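Local coordinates for secreted protein (Streptomyces lividans TK24, PDB 5LXZ) that binds copper at a metalloradical site and probably works as a copper radical oxidase, like the related galactose oxidase, at residues T338-M343 / P393-G398; Y365-G370 / K382-D387; D511-P516 / T526-A531. The protein carries 1 engineered substitution. All coordinates share one frame; numbering follows the deposited sequence.

Interaction 1 (T338-M343 / P393-G398); sequences TKVPGM and PKFVDG
Pro341 O accepts the backbone N-H of Phe395 in a nearly straight hydrogen bond (N to O 2.9 Å, angle at the hydrogen 168°), where residues 340-343 and 393-395 run almost parallel. It is the one direct hydrogen bond across the two segments, and the CA-H of Lys394 leans on the same oxygen, with Lys394 CA 3.4 Å from Pro341 O. Gly342 O and Phe395 O face each other at 3.3 Å as two acceptors; a water donates to both Gly342 O and Asp397 OD1 and so bridges the two segments. Gly342 has a backbone shape that calls for glycine, and a CB here would run into Phe395 O.

The side chains gather round the Phe395 ring. Met343 starts with CG anti to its backbone N (chi1 176°), then bends at its next two torsions, which curls the end of the chain over the ring: CE sits over the middle of one face, 3.5 Å from Phe395 CZ. SD lies on the same side, farther from the ring, 4.5 Å from its centroid, a Met-aromatic contact. Val340 comes in obliquely, its CG1 3.9 Å from Phe395 CD2, while its other branch, CG2, lies 4.2 Å from Pro393 CG, the two side chains crossing at about a right angle. Pro341 O lies at the ring edge, in its plane. With an alanine in place of Phe395, Met343 CE would probably lose the surface it rests on, and a gap would open beside Val340. Pro327 touches both Met343 and the ring.

Strands 337-339 and 395-397 are the last strands of two successive four-stranded antiparallel sheets, so this is a seam between neighbouring blades of a Kelch-type beta-propeller.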
ATOM      1  N   THR A 338      18.944  10.418   3.188  1.00  8.02           N
ATOM      2  CA  THR A 338      18.984  11.871   3.200  1.00  8.56           C
ATOM      3  C   THR A 338      17.537  12.390   3.253  1.00  8.51           C
ATOM      4  O   THR A 338      16.764  12.168   2.328  1.00  8.70           O
ATOM      5  CB  THR A 338      19.692  12.399   1.974  1.00 10.15           C
ATOM      6  OG1 THR A 338      21.006  11.833   1.857  1.00 11.46           O
ATOM      7  CG2 THR A 338      19.884  13.929   2.087  1.00 11.15           C
ATOM      8  N   LYS A 339      17.185  13.060   4.354  1.00  8.85           N
ATOM      9  CA  LYS A 339      15.808  13.538   4.544  1.00  9.30           C
ATOM     10  C   LYS A 339      15.475  14.620   3.560  1.00  8.96           C
ATOM     11  O   LYS A 339      16.352  15.432   3.193  1.00  9.65           O
ATOM     12  CB  LYS A 339      15.663  14.023   5.974  1.00 10.50           C
ATOM     13  CG  LYS A 339      15.756  12.851   6.935  1.00 12.12           C
ATOM     14  CD  LYS A 339      15.745  13.315   8.387  1.00 15.03           C
ATOM     15  CE  LYS A 339      15.664  12.147   9.359  1.00 17.79           C
ATOM     16  NZ  LYS A 339      16.983  11.500   9.544  1.00 20.52           N
ATOM     17  N   VAL A 340      14.229  14.644   3.133  1.00  8.07           N
ATOM     18  CA  VAL A 340      13.679  15.642   2.235  1.00  9.08           C
ATOM     19  C   VAL A 340      12.741  16.509   3.082  1.00  8.38           C
ATOM     20  O   VAL A 340      11.753  16.010   3.615  1.00  9.84           O
ATOM     21  CB  VAL A 340      12.965  15.027   1.005  1.00  9.55           C
ATOM     22  CG1 VAL A 340      12.235  16.067   0.168  1.00  9.69           C
ATOM     23  CG2 VAL A 340      13.987  14.317   0.109  1.00 10.50           C
ATOM     24  N   PRO A 341      13.051  17.832   3.208  1.00  8.39           N
ATOM     25  CA  PRO A 341      12.253  18.750   4.033  1.00  9.01           C
ATOM     26  C   PRO A 341      10.967  19.225   3.363  1.00  9.16           C
ATOM     27  O   PRO A 341      10.721  18.961   2.157  1.00  9.91           O
ATOM     28  CB  PRO A 341      13.218  19.912   4.187  1.00  8.49           C
ATOM     29  CG  PRO A 341      13.930  19.971   2.898  1.00  8.88           C
ATOM     30  CD  PRO A 341      14.118  18.527   2.522  1.00  8.50           C
ATOM     31  N   GLY A 342      10.162  19.939   4.136  1.00  9.23           N
ATOM     32  CA  GLY A 342       9.061  20.688   3.596  1.00  8.65           C
ATOM     33  C   GLY A 342       7.683  20.078   3.659  1.00  8.69           C
ATOM     34  O   GLY A 342       6.731  20.730   3.279  1.00  9.17           O
ATOM     35  N   MET A 343       7.582  18.821   4.080  1.00  8.14           N
ATOM     36  CA  MET A 343       6.303  18.141   4.137  1.00  8.97           C
ATOM     37  C   MET A 343       5.309  18.811   5.117  1.00  8.73           C
ATOM     38  O   MET A 343       5.527  18.789   6.322  1.00  9.73           O
ATOM     39  CB  MET A 343       6.486  16.673   4.534  1.00  9.76           C
ATOM     40  CG  MET A 343       5.180  15.908   4.699  1.00 10.64           C
ATOM     41  SD  MET A 343       4.279  15.565   3.190  1.00 10.51           S
ATOM     42  CE  MET A 343       5.349  14.274   2.489  1.00  9.52           C
ATOM     43  N   PRO A 393      16.042  19.063  -3.026  1.00 20.93           N
ATOM     44  CA  PRO A 393      14.615  18.761  -3.148  1.00 17.43           C
ATOM     45  C   PRO A 393      13.858  19.080  -1.895  1.00 15.35           C
ATOM     46  O   PRO A 393      14.425  19.014  -0.798  1.00 15.03           O
ATOM     47  CB  PRO A 393      14.592  17.260  -3.397  1.00 18.32           C
ATOM     48  CG  PRO A 393      15.823  16.768  -2.746  1.00 21.63           C
ATOM     49  CD  PRO A 393      16.839  17.831  -2.993  1.00 21.45           C
ATOM     50  N   LYS A 394      12.588  19.429  -2.070  1.00 12.42           N
ATOM     51  CA  LYS A 394      11.717  19.713  -0.958  1.00 12.40           C
ATOM     52  C   LYS A 394      10.294  19.473  -1.395  1.00 11.14           C
ATOM     53  O   LYS A 394       9.986  19.488  -2.602  1.00 11.43           O
ATOM     54  CB  LYS A 394      11.862  21.151  -0.473  1.00 14.41           C
ATOM     55  CG  LYS A 394      11.450  22.177  -1.504  1.00 17.02           C
ATOM     56  CD  LYS A 394      11.731  23.626  -1.125  1.00 20.06           C
ATOM     57  CE  LYS A 394      11.413  24.547  -2.302  1.00 21.83           C
ATOM     58  NZ  LYS A 394      12.139  25.841  -2.192  0.50 22.51           N
ATOM     59  N   PHE A 395       9.447  19.234  -0.412  1.00  9.47           N
ATOM     60  CA  PHE A 395       8.023  19.252  -0.603  1.00  9.36           C
ATOM     61  C   PHE A 395       7.484  20.683  -0.560  1.00  9.99           C
ATOM     62  O   PHE A 395       7.922  21.495   0.281  1.00 11.41           O
ATOM     63  CB  PHE A 395       7.307  18.410   0.420  1.00  9.35           C
ATOM     64  CG  PHE A 395       7.402  16.943   0.165  1.00  9.37           C
ATOM     65  CD1 PHE A 395       6.453  16.303  -0.647  1.00  9.78           C
ATOM     66  CD2 PHE A 395       8.390  16.199   0.772  1.00  9.75           C
ATOM     67  CE1 PHE A 395       6.508  14.951  -0.857  1.00 10.35           C
ATOM     68  CE2 PHE A 395       8.439  14.817   0.532  1.00  9.87           C
ATOM     69  CZ  PHE A 395       7.495  14.237  -0.267  1.00  9.89           C
ATOM     70  N   VAL A 396       6.530  20.931  -1.446  1.00  9.83           N
ATOM     71  CA  VAL A 396       5.726  22.168  -1.430  1.00 10.44           C
ATOM     72  C   VAL A 396       4.296  21.754  -1.538  1.00 10.73           C
ATOM     73  O   VAL A 396       3.979  20.745  -2.192  1.00 10.29           O
ATOM     74  CB  VAL A 396       6.094  23.141  -2.556  1.00 12.00           C
ATOM     75  CG1 VAL A 396       7.538  23.552  -2.442  1.00 12.37           C
ATOM     76  CG2 VAL A 396       5.857  22.539  -3.909  1.00 13.12           C
ATOM     77  N   ASP A 397       3.391  22.492  -0.914  1.00 10.21           N
ATOM     78  CA  ASP A 397       1.985  22.129  -0.985  1.00 10.72           C
ATOM     79  C   ASP A 397       1.480  22.249  -2.415  1.00 10.77           C
ATOM     80  O   ASP A 397       1.831  23.194  -3.147  1.00 10.91           O
ATOM     81  CB  ASP A 397       1.103  23.020  -0.087  1.00 11.82           C
ATOM     82  CG  ASP A 397       1.309  22.781   1.377  1.00 13.33           C
ATOM     83  OD1 ASP A 397       2.094  21.883   1.745  1.00 13.63           O
ATOM     84  OD2 ASP A 397       0.662  23.490   2.211  1.00 13.66           O
ATOM     85  N   GLY A 398       0.658  21.278  -2.804  1.00 10.45           N
ATOM     86  CA  GLY A 398      -0.130  21.356  -4.036  1.00  9.78           C
ATOM     87  C   GLY A 398      -1.540  21.807  -3.696  1.00  9.90           C
ATOM     88  O   GLY A 398      -1.818  22.350  -2.612  1.00 10.39           O
TER
HETATM   89  O   HOH W   1       4.359  20.216   1.670  1.00  8.59           O

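Interaction 2 (Y365-G370 / K382-D387); sequences YMVIGG and KTRIAD
Arg384 sets out with CG beside its own backbone N (chi1 -50°), and bends at chi2 (79°) and chi3 (132°) swing its guanidinium along strand 365-368 as far as Gly369. There NH1 gives a nearly straight bond to Gly369 O (2.7 Å), reaching a lone pair in the carbonyl plane while the oxygen lies in the plane of the guanidinium. A second, weak bond joins Arg384 NH2 to the same oxygen at 3.3 Å. Val367 CG1 lies over one face of the group, 3.9 Å from Arg384 NH1.

The two backbones pair in regular antiparallel fashion, as the two middle strands of a propeller blade. Tyr365 with Ala386 and Val367 with Arg384 are hydrogen-bonded pairs, and Gly369 N continues the series to Lys382 O at 3.0 Å. On the opposite face of the sheet Met366 crosses its neighbours: SD touches Thr383 CG2 (4.0 Å) and CE meets Ile385 CD1 (3.6 Å).

NE of Arg384 also bonds to Ser344 O, and NH2 to Asp345 O and Met348 O. The buried cation is thus gripped by several main-chain carbonyls, whose dipoles would be expected to favour its positive charge, while the bonds from NE, NH1 and NH2 probably restrain its rotation.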
ATOM      1  N   TYR A 365       6.784  13.728  -7.176  1.00  7.80           N
ATOM      2  CA  TYR A 365       5.992  12.794  -6.354  1.00  8.14           C
ATOM      3  C   TYR A 365       4.978  13.573  -5.575  1.00  8.34           C
ATOM      4  O   TYR A 365       5.328  14.615  -5.038  1.00  9.45           O
ATOM      5  CB  TYR A 365       6.899  12.032  -5.401  1.00  8.57           C
ATOM      6  CG  TYR A 365       7.796  11.046  -6.039  1.00  9.12           C
ATOM      7  CD1 TYR A 365       8.995  11.423  -6.602  1.00  9.87           C
ATOM      8  CD2 TYR A 365       7.420   9.728  -6.144  1.00  9.32           C
ATOM      9  CE1 TYR A 365       9.822  10.490  -7.211  1.00 10.59           C
ATOM     10  CE2 TYR A 365       8.227   8.812  -6.779  1.00 10.23           C
ATOM     11  CZ  TYR A 365       9.411   9.189  -7.294  1.00 10.11           C
ATOM     12  OH  TYR A 365      10.245   8.259  -7.913  1.00 12.03           O
ATOM     13  N   MET A 366       3.758  13.087  -5.506  1.00  7.17           N
ATOM     14  CA  MET A 366       2.688  13.728  -4.753  1.00  7.72           C
ATOM     15  C   MET A 366       2.191  12.807  -3.667  1.00  7.02           C
ATOM     16  O   MET A 366       1.902  11.636  -3.912  1.00  7.02           O
ATOM     17  CB  MET A 366       1.568  14.124  -5.673  1.00  8.95           C
ATOM     18  CG  MET A 366       0.411  14.763  -4.926  1.00 10.01           C
ATOM     19  SD  MET A 366      -1.077  15.000  -5.934  1.00 14.22           S
ATOM     20  CE  MET A 366      -0.559  16.506  -6.585  1.00 13.13           C
ATOM     21  N   VAL A 367       2.132  13.329  -2.439  1.00  6.69           N
ATOM     22  CA  VAL A 367       1.567  12.683  -1.276  1.00  6.58           C
ATOM     23  C   VAL A 367       0.207  13.347  -0.972  1.00  6.53           C
ATOM     24  O   VAL A 367       0.117  14.576  -1.003  1.00  7.04           O
ATOM     25  CB  VAL A 367       2.521  12.778  -0.088  1.00  7.24           C
ATOM     26  CG1 VAL A 367       1.864  12.271   1.146  1.00  7.61           C
ATOM     27  CG2 VAL A 367       3.820  12.029  -0.347  1.00  7.83           C
ATOM     28  N   ILE A 368      -0.799  12.528  -0.807  1.00  6.31           N
ATOM     29  CA  ILE A 368      -2.172  12.978  -0.791  1.00  6.52           C
ATOM     30  C   ILE A 368      -2.852  12.529   0.492  1.00  6.41           C
ATOM     31  O   ILE A 368      -2.929  11.344   0.778  1.00  5.91           O
ATOM     32  CB  ILE A 368      -2.965  12.366  -1.983  1.00  7.54           C
ATOM     33  CG1 ILE A 368      -2.257  12.593  -3.292  1.00  8.44           C
ATOM     34  CG2 ILE A 368      -4.387  12.902  -2.036  1.00  7.60           C
ATOM     35  CD1 ILE A 368      -2.717  11.725  -4.427  1.00  9.70           C
ATOM     36  N   GLY A 369      -3.401  13.469   1.243  1.00  6.30           N
ATOM     37  CA  GLY A 369      -4.204  13.171   2.392  1.00  6.17           C
ATOM     38  C   GLY A 369      -3.393  12.505   3.505  1.00  6.43           C
ATOM     39  O   GLY A 369      -2.206  12.798   3.650  1.00  6.09           O
ATOM     40  N   GLY A 370      -4.039  11.594   4.225  1.00  6.07           N
ATOM     41  CA  GLY A 370      -3.450  10.955   5.369  1.00  6.21           C
ATOM     42  C   GLY A 370      -4.114  11.319   6.665  1.00  6.36           C
ATOM     43  O   GLY A 370      -4.993  12.171   6.723  1.00  7.30           O
ATOM     44  N   LYS A 382      -4.296  18.087   2.508  1.00  8.51           N
ATOM     45  CA  LYS A 382      -3.246  18.575   1.648  1.00  9.19           C
ATOM     46  C   LYS A 382      -2.729  17.566   0.654  1.00  8.54           C
ATOM     47  O   LYS A 382      -2.719  16.332   0.908  1.00  8.26           O
ATOM     48  CB  LYS A 382      -2.089  19.142   2.466  1.00 10.16           C
ATOM     49  CG  LYS A 382      -2.559  20.404   3.190  1.00 11.04           C
ATOM     50  CD  LYS A 382      -1.463  21.113   3.946  1.00 12.73           C
ATOM     51  CE  LYS A 382      -1.958  22.520   4.340  1.00 13.45           C
ATOM     52  NZ  LYS A 382      -0.797  23.363   4.676  1.00 16.21           N
ATOM     53  N   THR A 383      -2.256  18.118  -0.450  1.00  8.32           N
ATOM     54  CA  THR A 383      -1.299  17.451  -1.302  1.00  8.25           C
ATOM     55  C   THR A 383       0.045  18.085  -1.130  1.00  8.20           C
ATOM     56  O   THR A 383       0.160  19.297  -0.905  1.00  8.23           O
ATOM     57  CB  THR A 383      -1.681  17.404  -2.796  1.00  8.90           C
ATOM     58  OG1 THR A 383      -1.694  18.704  -3.342  1.00  9.12           O
ATOM     59  CG2 THR A 383      -3.015  16.744  -2.962  1.00  9.34           C
ATOM     60  N   ARG A 384       1.090  17.272  -1.230  1.00  7.20           N
ATOM     61  CA  ARG A 384       2.463  17.759  -1.065  1.00  7.65           C
ATOM     62  C   ARG A 384       3.264  17.188  -2.212  1.00  8.19           C
ATOM     63  O   ARG A 384       3.219  15.985  -2.415  1.00  8.34           O
ATOM     64  CB  ARG A 384       3.037  17.387   0.286  1.00  7.31           C
ATOM     65  CG  ARG A 384       2.159  17.735   1.488  1.00  7.47           C
ATOM     66  CD  ARG A 384       1.019  16.749   1.724  1.00  7.65           C
ATOM     67  NE  ARG A 384       0.914  16.314   3.112  1.00  7.53           N
ATOM     68  CZ  ARG A 384       0.141  15.316   3.493  1.00  7.89           C
ATOM     69  NH1 ARG A 384      -0.688  14.753   2.629  1.00  7.66           N
ATOM     70  NH2 ARG A 384       0.195  14.851   4.742  1.00  8.45           N
ATOM     71  N   ILE A 385       4.027  18.015  -2.911  1.00  8.03           N
ATOM     72  CA  ILE A 385       4.698  17.604  -4.126  1.00  8.33           C
ATOM     73  C   ILE A 385       6.181  17.836  -3.968  1.00  8.47           C
ATOM     74  O   ILE A 385       6.579  18.947  -3.580  1.00  9.29           O
ATOM     75  CB  ILE A 385       4.187  18.388  -5.322  1.00  9.21           C
ATOM     76  CG1 ILE A 385       2.687  18.173  -5.501  1.00 10.10           C
ATOM     77  CG2 ILE A 385       4.954  17.969  -6.554  1.00  9.01           C
ATOM     78  CD1 ILE A 385       2.021  19.048  -6.538  1.00 10.94           C
ATOM     79  N   ALA A 386       6.990  16.800  -4.223  1.00  8.46           N
ATOM     80  CA  ALA A 386       8.436  16.914  -4.197  1.00  8.39           C
ATOM     81  C   ALA A 386       8.968  16.677  -5.579  1.00  9.03           C
ATOM     82  O   ALA A 386       8.624  15.688  -6.204  1.00  9.26           O
ATOM     83  CB  ALA A 386       9.061  15.949  -3.235  1.00  8.43           C
ATOM     84  N   ASP A 387       9.837  17.561  -6.045  1.00  9.99           N
ATOM     85  CA  ASP A 387      10.529  17.447  -7.324  1.00 10.61           C
ATOM     86  C   ASP A 387      11.945  16.925  -7.104  1.00 11.58           C
ATOM     87  O   ASP A 387      12.834  17.680  -6.637  1.00 12.22           O
ATOM     88  CB  ASP A 387      10.577  18.804  -8.028  1.00 12.16           C
ATOM     89  CG  ASP A 387      11.238  18.733  -9.404  1.00 13.27           C
ATOM     90  OD1 ASP A 387      11.950  17.789  -9.709  1.00 15.04           O
ATOM     91  OD2 ASP A 387      10.979  19.712 -10.157  1.00 16.66           O
TER

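Interaction 3 (D511-P516 / T526-A531); sequences DLSGGP and TFTSRA
Asp511 reaches into the turn that follows strand 524-528. CB lies 3.8 Å from Arg530 NH2. Beyond it, chi1 of 62° sets CG between the backbone N and the carbonyl carbon, 3.3 Å from Arg530 N, bringing the carboxylate up against two successive peptide N-H groups: OD2 accepts from Arg530 N (2.7 Å) and OD1 from Ala531 N (3.0 Å), each oxygen with its syn lone pair. OD2 also sits over the face of the Arg530 guanidinium, a long salt bridge (3.9 Å to Arg530 NH2) that rests on charge alone, and accepts a hydrogen bond from a water that also accepts from Ser513 OG and donates to Thr528 O.

In the early-set domain of the galactose oxidase family, this places the loop ahead of strand 517-518 against edge strand 524-528, the two strands being the outermost of one mixed sheet. A single antiparallel bridge, Ser513 with Thr528, makes the backbone connection, its two bonds pairing Ser513 N with Thr528 O and Thr528 N with Ser513 O. Ser529 OG donates to Asp511 O at 2.7 Å. Leu512 CD1 packs 3.8 Å from Phe527 CB, both side chains also packing on Met586.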
ATOM      1  N   ASP A 511      -7.868   4.824 -32.719  1.00 17.45           N
ATOM      2  CA  ASP A 511      -7.672   3.394 -32.844  1.00 19.35           C
ATOM      3  C   ASP A 511      -6.187   3.072 -32.649  1.00 17.34           C
ATOM      4  O   ASP A 511      -5.314   3.900 -32.894  1.00 18.27           O
ATOM      5  CB  ASP A 511      -8.148   2.915 -34.222  1.00 20.06           C
ATOM      6  CG  ASP A 511      -7.354   3.544 -35.361  1.00 21.24           C
ATOM      7  OD1 ASP A 511      -7.369   4.803 -35.496  1.00 22.54           O
ATOM      8  OD2 ASP A 511      -6.674   2.788 -36.103  1.00 22.34           O
ATOM      9  N   LEU A 512      -5.900   1.844 -32.226  1.00 17.97           N
ATOM     10  CA  LEU A 512      -4.529   1.413 -32.037  1.00 16.90           C
ATOM     11  C   LEU A 512      -4.459  -0.102 -32.120  1.00 18.48           C
ATOM     12  O   LEU A 512      -5.187  -0.804 -31.412  1.00 19.97           O
ATOM     13  CB  LEU A 512      -4.022   1.904 -30.660  1.00 16.98           C
ATOM     14  CG  LEU A 512      -2.559   1.620 -30.343  1.00 16.98           C
ATOM     15  CD1 LEU A 512      -1.612   2.355 -31.269  1.00 17.67           C
ATOM     16  CD2 LEU A 512      -2.318   1.999 -28.891  1.00 17.25           C
ATOM     17  N   SER A 513      -3.610  -0.602 -33.008  1.00 16.79           N
ATOM     18  CA  SER A 513      -3.382  -2.034 -33.102  1.00 18.46           C
ATOM     19  C   SER A 513      -1.922  -2.295 -33.356  1.00 18.77           C
ATOM     20  O   SER A 513      -1.162  -1.372 -33.673  1.00 18.52           O
ATOM     21  CB  SER A 513      -4.253  -2.640 -34.206  1.00 19.90           C
ATOM     22  OG  SER A 513      -4.034  -1.979 -35.419  1.00 24.41           O
ATOM     23  N   GLY A 514      -1.529  -3.555 -33.193  1.00 21.58           N
ATOM     24  CA  GLY A 514      -0.116  -3.948 -33.347  1.00 21.98           C
ATOM     25  C   GLY A 514       0.518  -4.570 -32.122  1.00 22.79           C
ATOM     26  O   GLY A 514       1.633  -5.093 -32.228  1.00 26.08           O
ATOM     27  N   GLY A 515      -0.163  -4.535 -30.965  1.00 21.52           N
ATOM     28  CA  GLY A 515       0.291  -5.272 -29.767  1.00 21.97           C
ATOM     29  C   GLY A 515      -0.249  -6.699 -29.688  1.00 21.35           C
ATOM     30  O   GLY A 515      -1.181  -7.048 -30.435  1.00 22.77           O
ATOM     31  N   PRO A 516       0.311  -7.543 -28.815  1.00 21.13           N
ATOM     32  CA  PRO A 516       1.424  -7.160 -27.912  1.00 20.27           C
ATOM     33  C   PRO A 516       2.768  -7.183 -28.620  1.00 19.43           C
ATOM     34  O   PRO A 516       2.944  -7.882 -29.637  1.00 19.81           O
ATOM     35  CB  PRO A 516       1.367  -8.212 -26.812  1.00 19.69           C
ATOM     36  CG  PRO A 516       0.848  -9.430 -27.518  1.00 20.81           C
ATOM     37  CD  PRO A 516      -0.152  -8.916 -28.535  1.00 21.15           C
ATOM     38  N   THR A 526       6.523  -0.152 -34.117  1.00 13.71           N
ATOM     39  CA  THR A 526       5.558   0.493 -34.989  1.00 14.38           C
ATOM     40  C   THR A 526       4.207  -0.183 -34.798  1.00 13.38           C
ATOM     41  O   THR A 526       4.093  -1.400 -34.718  1.00 15.59           O
ATOM     42  CB  THR A 526       6.047   0.438 -36.452  1.00 15.71           C
ATOM     43  OG1 THR A 526       7.288   1.143 -36.554  1.00 17.28           O
ATOM     44  CG2 THR A 526       5.069   1.117 -37.407  1.00 17.57           C
ATOM     45  N   PHE A 527       3.192   0.655 -34.712  1.00 12.87           N
ATOM     46  CA  PHE A 527       1.817   0.288 -34.479  1.00 13.52           C
ATOM     47  C   PHE A 527       0.982   0.874 -35.612  1.00 14.35           C
ATOM     48  O   PHE A 527       1.415   1.790 -36.303  1.00 15.12           O
ATOM     49  CB  PHE A 527       1.350   0.871 -33.138  1.00 14.09           C
ATOM     50  CG  PHE A 527       2.043   0.275 -31.959  1.00 14.25           C
ATOM     51  CD1 PHE A 527       3.318   0.693 -31.608  1.00 14.36           C
ATOM     52  CD2 PHE A 527       1.426  -0.752 -31.225  1.00 14.94           C
ATOM     53  CE1 PHE A 527       3.970   0.128 -30.510  1.00 14.81           C
ATOM     54  CE2 PHE A 527       2.078  -1.323 -30.135  1.00 15.41           C
ATOM     55  CZ  PHE A 527       3.348  -0.867 -29.789  1.00 14.69           C
ATOM     56  N   THR A 528      -0.221   0.350 -35.767  1.00 15.58           N
ATOM     57  CA  THR A 528      -1.185   0.907 -36.713  1.00 16.55           C
ATOM     58  C   THR A 528      -2.214   1.748 -36.001  1.00 16.10           C
ATOM     59  O   THR A 528      -2.861   1.297 -35.041  1.00 16.98           O
ATOM     60  CB  THR A 528      -1.868  -0.216 -37.489  1.00 17.61           C
ATOM     61  OG1 THR A 528      -0.862  -0.969 -38.172  1.00 20.23           O
ATOM     62  CG2 THR A 528      -2.884   0.309 -38.515  1.00 18.97           C
ATOM     63  N   SER A 529      -2.392   2.963 -36.490  1.00 17.11           N
ATOM     64  CA  SER A 529      -3.507   3.783 -36.072  1.00 17.30           C
ATOM     65  C   SER A 529      -3.977   4.586 -37.274  1.00 18.07           C
ATOM     66  O   SER A 529      -3.212   5.392 -37.786  1.00 17.83           O
ATOM     67  CB  SER A 529      -3.105   4.759 -34.973  1.00 17.08           C
ATOM     68  OG  SER A 529      -4.201   5.585 -34.638  1.00 18.37           O
ATOM     69  N   ARG A 530      -5.209   4.360 -37.702  1.00 19.58           N
ATOM     70  CA  ARG A 530      -5.819   5.243 -38.717  1.00 23.16           C
ATOM     71  C   ARG A 530      -5.805   6.710 -38.260  1.00 23.05           C
ATOM     72  O   ARG A 530      -5.647   7.629 -39.077  1.00 24.87           O
ATOM     73  CB  ARG A 530      -7.232   4.772 -39.046  1.00 25.44           C
ATOM     74  CG  ARG A 530      -7.247   3.441 -39.779  1.00 29.46           C
ATOM     75  CD  ARG A 530      -8.672   2.992 -40.086  1.00 32.64           C
ATOM     76  NE  ARG A 530      -9.436   2.704 -38.865  1.00 34.99           N
ATOM     77  CZ  ARG A 530      -9.421   1.551 -38.186  1.00 35.95           C
ATOM     78  NH1 ARG A 530      -8.676   0.517 -38.574  1.00 37.59           N
ATOM     79  NH2 ARG A 530     -10.162   1.433 -37.087  1.00 37.88           N
ATOM     80  N   ALA A 531      -5.897   6.926 -36.946  1.00 19.44           N
ATOM     81  CA  ALA A 531      -5.807   8.252 -36.346  1.00 19.21           C
ATOM     82  C   ALA A 531      -4.388   8.667 -35.950  1.00 17.48           C
ATOM     83  O   ALA A 531      -4.212   9.559 -35.117  1.00 17.73           O
ATOM     84  CB  ALA A 531      -6.708   8.283 -35.119  1.00 19.91           C
TER
HETATM   85  O   HOH W   2      -5.949   0.283 -35.591  1.00 24.65           O
HETATM   86  O   HOH W   3       0.109  -2.776 -36.578  1.00 38.23           O

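Interaction 2 lies within one propeller blade, and interaction 1 joins that blade's outer strand to the blade before it; their centres are 9 Å apart, with interaction 2 nested inside the chain loop that interaction 1 closes. Strands 383-387 and 395-397 pair directly: Gly398 N lies 2.8 Å from Thr383 O, and Val396 O 2.8 Å from Ile385 N, both probable hydrogen bonds. Side chains join them too, with Met343 SD 3.4 Å from Arg384 NE. Interaction 3 belongs to a different domain, its centre 41 Å from that of interaction 1 and 35 Å from that of interaction 2. None of the three supplies a copper ligand; one copper is bound by Tyr248, Tyr460, His461 and His548, the other by Asp53 and Glu101.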